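Thioredoxin-like fold domain-containing protein (Enterococcus faecalis, PDB 1Z6M) is of unknown function but has a thioredoxin-like fold with a CxxC pair at a helix start, consistent with a role in thiol-disulfide exchange. Local coordinates at residues A[80-85]-A[117-122]. Residues are numbered along the deposited sequence; the frame is centred on the assembly and turned at random.
Sequences NVMHHY and ATYAEK
Y85 lays one face of its ring over the methyl of A120, a CH-pi contact in which A120 CB stands 3.6 Å from the ring centroid and almost on the ring normal. The ring is also gripped at its far end by the contact's one hydrogen bond: Y85 OH donates to E121 OE2 at 2.6 Å, meeting that oxygen from above the carboxylate plane, 44° out of it. E121 gets there because its chain, extended beyond CG, crosses the ring obliquely: E121 CG lies 3.6 Å from Y85 CE2, and OE2 is brought to the ring edge, with ring and carboxylate planes 56° apart. The face contact and the hydrogen bond together probably limit rotation of the phenol, whose oxygen also sits 3.3 Å from A117 CB.

Apolar packing makes up the remainder. V81 CG1, anti to its own N, reaches the start of 117-122 and comes 4.1 Å from A117 CB. The selenomethionine M82 bends at chi2 (-72°), which packs its CE methyl against both A120 CB and Y119 CD2, 3.8 Å from each. Beyond this methyl, Y119 meets the ring of W108, and its hydroxyl is hydrogen-bonded to E107.

The contact is helix-helix packing, joining the C-terminal end of helix 77-83 and the turn after it to helix 113-123, in the mainly helical region between strands 62-68 and 152-155 of this thioredoxin-like fold, a placement that resembles the helical insertion of DsbA-like proteins.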
loop_
_atom_site.group_PDB
_atom_site.type_symbol
_atom_site.label_atom_id
_atom_site.label_comp_id
_atom_site.label_asym_id
_atom_site.label_seq_id
_atom_site.Cartn_x
_atom_site.Cartn_y
_atom_site.Cartn_z
ATOM N N ASN A 80 -7.368 2.156 -8.487
ATOM C CA ASN A 80 -6.351 2.252 -9.523
ATOM C C ASN A 80 -6.175 3.686 -10.014
ATOM O O ASN A 80 -5.054 4.158 -10.201
ATOM C CB ASN A 80 -6.684 1.365 -10.736
ATOM C CG ASN A 80 -6.814 -0.114 -10.400
ATOM O OD1 ASN A 80 -6.610 -0.541 -9.265
ATOM N ND2 ASN A 80 -7.159 -0.909 -11.416
ATOM N N VAL A 81 -7.295 4.376 -10.228
ATOM C CA VAL A 81 -7.253 5.754 -10.685
ATOM C C VAL A 81 -6.484 6.594 -9.665
ATOM O O VAL A 81 -5.568 7.332 -10.028
ATOM C CB VAL A 81 -8.668 6.345 -10.878
ATOM C CG1 VAL A 81 -8.579 7.820 -11.274
ATOM C CG2 VAL A 81 -9.457 5.553 -11.925
HETATM N N MSE A 82 -6.839 6.463 -8.386
HETATM C CA MSE A 82 -6.168 7.212 -7.332
HETATM C C MSE A 82 -4.670 6.944 -7.249
HETATM O O MSE A 82 -3.891 7.861 -6.985
HETATM C CB MSE A 82 -6.838 6.940 -5.984
HETATM C CG MSE A 82 -8.126 7.719 -5.775
HETATM SE SE MSE A 82 -7.825 9.527 -5.487
HETATM C CE MSE A 82 -9.542 10.145 -5.490
ATOM N N HIS A 83 -4.268 5.697 -7.491
ATOM C CA HIS A 83 -2.855 5.335 -7.470
ATOM C C HIS A 83 -2.031 6.160 -8.441
ATOM O O HIS A 83 -0.825 6.320 -8.255
ATOM C CB HIS A 83 -2.676 3.873 -7.838
ATOM C CG HIS A 83 -3.205 2.921 -6.816
ATOM N ND1 HIS A 83 -3.316 1.573 -7.061
ATOM C CD2 HIS A 83 -3.632 3.114 -5.546
ATOM C CE1 HIS A 83 -3.781 0.972 -5.980
ATOM N NE2 HIS A 83 -3.991 1.886 -5.049
ATOM N N HIS A 84 -2.675 6.676 -9.483
ATOM C CA HIS A 84 -1.956 7.390 -10.530
ATOM C C HIS A 84 -1.790 8.876 -10.232
ATOM O O HIS A 84 -1.220 9.600 -11.050
ATOM C CB HIS A 84 -2.630 7.150 -11.885
ATOM C CG HIS A 84 -2.857 5.702 -12.172
ATOM N ND1 HIS A 84 -3.889 5.254 -12.965
ATOM C CD2 HIS A 84 -2.210 4.592 -11.734
ATOM C CE1 HIS A 84 -3.858 3.933 -13.018
ATOM N NE2 HIS A 84 -2.854 3.507 -12.273
ATOM N N TYR A 85 -2.276 9.307 -9.061
ATOM C CA TYR A 85 -2.144 10.684 -8.581
ATOM C C TYR A 85 -1.101 10.797 -7.468
ATOM O O TYR A 85 -0.999 11.824 -6.796
ATOM C CB TYR A 85 -3.514 11.237 -8.124
ATOM C CG TYR A 85 -4.428 11.527 -9.287
ATOM C CD1 TYR A 85 -5.165 10.517 -9.904
ATOM C CD2 TYR A 85 -4.535 12.822 -9.790
ATOM C CE1 TYR A 85 -5.987 10.784 -10.995
ATOM C CE2 TYR A 85 -5.348 13.100 -10.875
ATOM C CZ TYR A 85 -6.070 12.076 -11.477
ATOM O OH TYR A 85 -6.878 12.344 -12.560
ATOM N N ALA A 117 -11.177 10.482 -11.062
ATOM C CA ALA A 117 -10.142 11.402 -11.531
ATOM C C ALA A 117 -10.478 12.855 -11.193
ATOM O O ALA A 117 -9.629 13.606 -10.694
ATOM C CB ALA A 117 -9.919 11.226 -13.042
ATOM N N THR A 118 -11.726 13.241 -11.439
ATOM C CA THR A 118 -12.191 14.588 -11.144
ATOM C C THR A 118 -12.090 14.862 -9.646
ATOM O O THR A 118 -11.660 15.934 -9.243
ATOM C CB THR A 118 -13.631 14.773 -11.664
ATOM O OG1 THR A 118 -13.622 14.614 -13.090
ATOM C CG2 THR A 118 -14.186 16.159 -11.322
ATOM N N TYR A 119 -12.467 13.882 -8.834
ATOM C CA TYR A 119 -12.366 14.015 -7.381
ATOM C C TYR A 119 -10.907 14.185 -6.942
ATOM O O TYR A 119 -10.598 15.028 -6.093
ATOM C CB TYR A 119 -12.992 12.803 -6.693
ATOM C CG TYR A 119 -13.143 12.949 -5.193
ATOM C CD1 TYR A 119 -14.362 13.323 -4.630
ATOM C CD2 TYR A 119 -12.064 12.715 -4.334
ATOM C CE1 TYR A 119 -14.505 13.445 -3.252
ATOM C CE2 TYR A 119 -12.194 12.840 -2.962
ATOM C CZ TYR A 119 -13.414 13.207 -2.427
ATOM O OH TYR A 119 -13.522 13.334 -1.061
ATOM N N ALA A 120 -10.008 13.395 -7.517
ATOM C CA ALA A 120 -8.584 13.535 -7.189
ATOM C C ALA A 120 -8.094 14.949 -7.486
ATOM O O ALA A 120 -7.359 15.542 -6.694
ATOM C CB ALA A 120 -7.738 12.498 -7.926
ATOM N N GLU A 121 -8.539 15.489 -8.614
ATOM C CA GLU A 121 -8.101 16.796 -9.081
ATOM C C GLU A 121 -8.765 17.932 -8.318
ATOM O O GLU A 121 -8.080 18.835 -7.822
ATOM C CB GLU A 121 -8.357 16.917 -10.587
ATOM C CG GLU A 121 -7.440 15.998 -11.382
ATOM C CD GLU A 121 -7.941 15.652 -12.774
ATOM O OE1 GLU A 121 -8.951 16.226 -13.243
ATOM O OE2 GLU A 121 -7.299 14.794 -13.411
ATOM N N LYS A 122 -10.089 17.890 -8.215
ATOM C CA LYS A 122 -10.858 19.016 -7.672
ATOM C C LYS A 122 -11.054 18.954 -6.161
ATOM O O LYS A 122 -11.071 19.992 -5.494
ATOM C CB LYS A 122 -12.213 19.114 -8.366
ATOM C CG LYS A 122 -12.113 19.475 -9.837
ATOM C CD LYS A 122 -13.462 19.794 -10.436
ATOM C CE LYS A 122 -13.317 20.200 -11.895
ATOM N NZ LYS A 122 -14.603 20.676 -12.480
#